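Local coordinates for uncharacterized protein (PDB 3EUR) that is of unknown function but has a C-terminal domain of the thioredoxin-like family, at residues Y16-D19 against S20-G24; K129-L133 against Q134-Q138. All blocks are in the same frame, centred on the assembly; numbering follows the deposited sequence. Where two conformers were deposited one is given.

Contact 1. Residues Y16-D19 against S20-G24; sequences YTLD and SGVKG
Y16 lays its ring over the backbone of G24, the residue it pairs with across a tight antiparallel hairpin. With CG set between the backbone N and the carbonyl carbon (chi1 64°), the ring swings across the partner strand. Followed outward from CB, CG and CD2 lie near G24 O, which sits above the ring face toward its rim at 3.4 Å from CD2. Farther out, CE2 and CZ pass over G24 C and CA, and G24 CA makes a CH-pi contact 4.1 Å from the ring centroid. The tip, Y16 OH, is still near G24 CA. G24, which has no side chain, meets the ring with its main chain alone. The same two residues form a hydrogen-bonded pair, Y16 N to G24 O at 2.8 Å and G24 N to Y16 O at 3.0 Å.

T17 and K23, a non-hydrogen-bonded pair, turn to the other face. Their side chains run alongside each other, and K23, bent at chi2 (-81°), brings NZ to donate to T17 OG1 at 2.8 Å. At the closed end, L18 N gives a nearly straight bond (170° at the hydrogen) to V22 O, and a type I turn from L18 to G21, with a G1 beta bulge at G21, reverses the chain. Here G21 N reaches L18 O from well above the carbonyl plane, at 2.9 Å. S20 OG accepts from V22 N, forming an ST turn within the corner, while L18 CD1 rests against V22 CG1.

D19 points off the turn to a salt bridge with K83. Strand 23-25 is the outermost strand at this end of the mixed sheet; inward, strand 15-18 adjoins strand 94-97, and the Y16 ring reaches L71 and I73 of strand 68-74.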
loop_
_atom_site.group_PDB
_atom_site.type_symbol
_atom_site.label_atom_id
_atom_site.label_comp_id
_atom_site.label_asym_id
_atom_site.label_seq_id
_atom_site.Cartn_x
_atom_site.Cartn_y
_atom_site.Cartn_z
ATOM N N TYR A 16 3.112 -10.941 0.745
ATOM C CA TYR A 16 2.236 -10.549 1.816
ATOM C C TYR A 16 1.369 -11.711 2.257
ATOM O O TYR A 16 1.103 -12.630 1.474
ATOM C CB TYR A 16 1.374 -9.333 1.427
ATOM C CG TYR A 16 0.419 -9.538 0.308
ATOM C CD1 TYR A 16 -0.803 -10.109 0.511
ATOM C CD2 TYR A 16 0.754 -9.182 -1.006
ATOM C CE1 TYR A 16 -1.679 -10.323 -0.526
ATOM C CE2 TYR A 16 -0.117 -9.411 -2.029
ATOM C CZ TYR A 16 -1.329 -9.981 -1.792
ATOM O OH TYR A 16 -2.184 -10.203 -2.841
ATOM N N THR A 17 0.952 -11.647 3.503
ATOM C CA THR A 17 0.039 -12.624 4.077
ATOM C C THR A 17 -1.216 -11.882 4.534
ATOM O O THR A 17 -1.139 -10.853 5.210
ATOM C CB THR A 17 0.704 -13.331 5.286
ATOM O OG1 THR A 17 1.938 -13.918 4.876
ATOM C CG2 THR A 17 -0.157 -14.396 5.860
ATOM N N LEU A 18 -2.391 -12.396 4.164
ATOM C CA LEU A 18 -3.652 -11.806 4.604
ATOM C C LEU A 18 -4.032 -12.363 5.964
ATOM O O LEU A 18 -3.429 -13.355 6.445
ATOM C CB LEU A 18 -4.770 -12.092 3.597
ATOM C CG LEU A 18 -4.510 -11.669 2.161
ATOM C CD1 LEU A 18 -5.683 -12.060 1.258
ATOM C CD2 LEU A 18 -4.258 -10.153 2.109
ATOM N N ASP A 19 -4.992 -11.728 6.613
ATOM C CA ASP A 19 -5.527 -12.268 7.855
ATOM C C ASP A 19 -6.000 -13.702 7.759
ATOM O O ASP A 19 -5.887 -14.454 8.720
ATOM C CB ASP A 19 -6.662 -11.395 8.373
ATOM C CG ASP A 19 -7.248 -11.934 9.678
ATOM O OD1 ASP A 19 -6.592 -11.852 10.744
ATOM O OD2 ASP A 19 -8.383 -12.437 9.591
ATOM N N SER A 20 -6.523 -14.070 6.603
ATOM C CA SER A 20 -7.024 -15.434 6.366
ATOM C C SER A 20 -5.880 -16.434 6.213
ATOM O O SER A 20 -6.148 -17.640 6.192
ATOM C CB SER A 20 -7.780 -15.414 5.076
ATOM O OG SER A 20 -6.848 -15.140 4.015
ATOM N N GLY A 21 -4.633 -15.952 6.081
ATOM C CA GLY A 21 -3.457 -16.805 5.889
ATOM C C GLY A 21 -3.094 -16.994 4.438
ATOM O O GLY A 21 -2.062 -17.569 4.124
ATOM N N VAL A 22 -3.928 -16.497 3.539
ATOM C CA VAL A 22 -3.615 -16.544 2.129
ATOM C C VAL A 22 -2.320 -15.716 1.853
ATOM O O VAL A 22 -2.136 -14.628 2.420
ATOM C CB VAL A 22 -4.813 -16.004 1.357
ATOM C CG1 VAL A 22 -4.442 -15.649 -0.081
ATOM C CG2 VAL A 22 -5.979 -17.015 1.440
ATOM N N LYS A 23 -1.457 -16.245 0.983
ATOM C CA LYS A 23 -0.208 -15.579 0.531
ATOM C C LYS A 23 -0.361 -15.055 -0.883
ATOM O O LYS A 23 -0.915 -15.747 -1.747
ATOM C CB LYS A 23 0.980 -16.541 0.436
ATOM C CG LYS A 23 1.207 -17.472 1.543
ATOM C CD LYS A 23 1.916 -16.717 2.621
ATOM C CE LYS A 23 2.118 -17.511 3.869
ATOM N NZ LYS A 23 2.720 -16.657 4.911
ATOM N N GLY A 24 0.210 -13.892 -1.139
ATOM C CA GLY A 24 0.333 -13.370 -2.476
ATOM C C GLY A 24 1.508 -12.481 -2.579
ATOM O O GLY A 24 2.156 -12.220 -1.570
#

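Contact 2. Residues K129-L133 against Q134-Q138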
loop_
_atom_site.group_PDB
_atom_site.type_symbol
_atom_site.label_atom_id
_atom_site.label_comp_id
_atom_site.label_asym_id
_atom_site.label_seq_id
_atom_site.Cartn_x
_atom_site.Cartn_y
_atom_site.Cartn_z
ATOM N N LYS A 129 6.564 7.845 -6.251
ATOM C CA LYS A 129 7.316 7.323 -5.140
ATOM C C LYS A 129 7.078 8.163 -3.882
ATOM O O LYS A 129 7.359 9.359 -3.899
ATOM C CB LYS A 129 8.824 7.302 -5.479
ATOM C CG LYS A 129 9.663 6.960 -4.223
ATOM C CD LYS A 129 11.132 6.769 -4.527
ATOM C CE LYS A 129 11.901 6.266 -3.335
ATOM N NZ LYS A 129 13.366 5.997 -3.677
ATOM N N ASP A 130 6.686 7.555 -2.765
ATOM C CA ASP A 130 6.524 8.245 -1.517
ATOM C C ASP A 130 5.731 9.555 -1.682
ATOM O O ASP A 130 6.178 10.621 -1.343
ATOM C CB ASP A 130 7.897 8.402 -0.866
ATOM C CG ASP A 130 7.785 9.040 0.437
ATOM O OD1 ASP A 130 6.642 9.041 0.943
ATOM O OD2 ASP A 130 8.822 9.544 0.965
ATOM N N ALA A 131 4.557 9.421 -2.228
ATOM C CA ALA A 131 3.663 10.524 -2.513
ATOM C C ALA A 131 2.735 10.792 -1.361
ATOM O O ALA A 131 2.294 9.874 -0.686
ATOM C CB ALA A 131 2.873 10.203 -3.796
ATOM N N THR A 132 2.379 12.057 -1.174
ATOM C CA THR A 132 1.266 12.365 -0.349
ATOM C C THR A 132 -0.049 11.933 -0.990
ATOM O O THR A 132 -0.128 11.764 -2.214
ATOM C CB THR A 132 1.188 13.880 -0.085
ATOM O OG1 THR A 132 0.967 14.520 -1.320
ATOM C CG2 THR A 132 2.473 14.420 0.603
ATOM N N LEU A 133 -1.098 11.795 -0.185
ATOM C CA LEU A 133 -2.395 11.500 -0.736
ATOM C C LEU A 133 -2.802 12.547 -1.749
ATOM O O LEU A 133 -3.324 12.233 -2.835
ATOM C CB LEU A 133 -3.429 11.371 0.374
ATOM C CG LEU A 133 -4.821 10.940 -0.113
ATOM C CD1 LEU A 133 -4.790 9.695 -0.980
ATOM C CD2 LEU A 133 -5.704 10.692 1.105
ATOM N N GLN A 134 -2.572 13.835 -1.448
ATOM C CA GLN A 134 -2.984 14.855 -2.401
ATOM C C GLN A 134 -2.234 14.787 -3.727
ATOM O O GLN A 134 -2.798 15.057 -4.794
ATOM C CB GLN A 134 -2.972 16.224 -1.752
ATOM C CG GLN A 134 -1.655 16.784 -1.406
ATOM C CD GLN A 134 -1.809 18.208 -0.846
ATOM O OE1 GLN A 134 -2.343 18.334 0.180
ATOM N NE2 GLN A 134 -1.331 19.214 -1.545
ATOM N N LYS A 135 -0.973 14.375 -3.695
ATOM C CA LYS A 135 -0.241 14.195 -4.945
ATOM C C LYS A 135 -0.815 13.019 -5.772
ATOM O O LYS A 135 -0.913 13.095 -6.966
ATOM C CB LYS A 135 1.232 13.978 -4.650
ATOM C CG LYS A 135 2.097 13.709 -5.801
ATOM C CD LYS A 135 2.153 14.862 -6.752
ATOM C CE LYS A 135 3.273 14.662 -7.793
ATOM N NZ LYS A 135 3.007 15.516 -9.008
ATOM N N VAL A 136 -1.197 11.935 -5.096
ATOM C CA VAL A 136 -1.844 10.824 -5.798
ATOM C C VAL A 136 -3.148 11.312 -6.442
ATOM O O VAL A 136 -3.410 11.009 -7.612
ATOM C CB VAL A 136 -2.103 9.635 -4.849
ATOM C CG1 VAL A 136 -2.927 8.537 -5.531
ATOM C CG2 VAL A 136 -0.777 9.064 -4.314
ATOM N N GLU A 137 -3.939 12.093 -5.711
ATOM C CA GLU A 137 -5.203 12.587 -6.253
ATOM C C GLU A 137 -4.956 13.467 -7.466
ATOM O O GLU A 137 -5.654 13.392 -8.467
ATOM C CB GLU A 137 -5.988 13.365 -5.187
ATOM C CG GLU A 137 -6.446 12.538 -4.011
ATOM C CD GLU A 137 -7.037 13.424 -2.940
ATOM O OE1 GLU A 137 -6.277 14.271 -2.386
ATOM O OE2 GLU A 137 -8.243 13.282 -2.624
ATOM N N GLN A 138 -3.966 14.364 -7.362
ATOM C CA GLN A 138 -3.650 15.234 -8.475
ATOM C C GLN A 138 -3.230 14.454 -9.716
ATOM O O GLN A 138 -3.663 14.752 -10.828
ATOM C CB GLN A 138 -2.570 16.229 -8.060
ATOM C CG GLN A 138 -2.422 17.356 -9.026
ATOM C CD GLN A 138 -1.183 18.178 -8.784
ATOM O OE1 GLN A 138 -0.786 18.424 -7.630
ATOM N NE2 GLN A 138 -0.544 18.615 -9.888
#
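T132 caps the start of the helix that carries K135: its OG1 accepts from K135 N at 3.1 Å, with an angle of 153° at the hydrogen. The side chain places this oxygen by turning OG1 between its own backbone N and carbonyl carbon (chi1 64°), in front of the first turn. OG1 also lies 3.4 Å from K135 CB and close to Q134 CG, so the cap oxygen is walled by the carbon atoms of two successive helical residues. The side chains of T132 and K135 meet at about a right angle.

Behind the cap, the main chain of the first turn is fixed by two i to i+4 bonds. V136 N donates to T132 O at 3.1 Å, and E137 N to L133 O at 2.9 Å. The E137 side chain, extended beyond CG, runs alongside the same carbonyl, with E137 CG 3.4 Å from L133 O. Its far end is held outside the turn by a hydrogen bond between OE2 and S56 OG, which ties the glutamate to the end of the chain segment leading into helix 57-64.

One residue before the cap, A131 directs its methyl at the helix. There CB packs 3.9 Å from V136 CG2 and 4.1 Å from K135 CG, an apolar patch at the point where the extended chain passes into the helix.

The junction thus joins edge strand 126-131 to helix 133-141 through the single residue T132. A131 is still bonded through its backbone to L117 of strand 116-120, V136 packs on L117 and L128 of the sheet, and L133, V136 and E137 all touch I59 of helix 57-64.

Contacts 1 and 2 lie on opposite sides of the chain's centre, their own centres about 27 Å apart and their nearest atoms about 18 Å. Both reach the same mixed sheet, one at each of its outermost strands, and each is partly buried. Contact 1 joins two strands through paired backbone bonds, with an aromatic ring on one face and a lysine-threonine bond on the other. Contact 2 joins strand to helix, relying on a hydroxyl cap, helical bonds and small apolar groups. Y16, T17, G24, A131 and V136 are buried, while S20, G21, V22 and K23 in contact 1 and T132, Q134 and K135 in contact 2 are exposed.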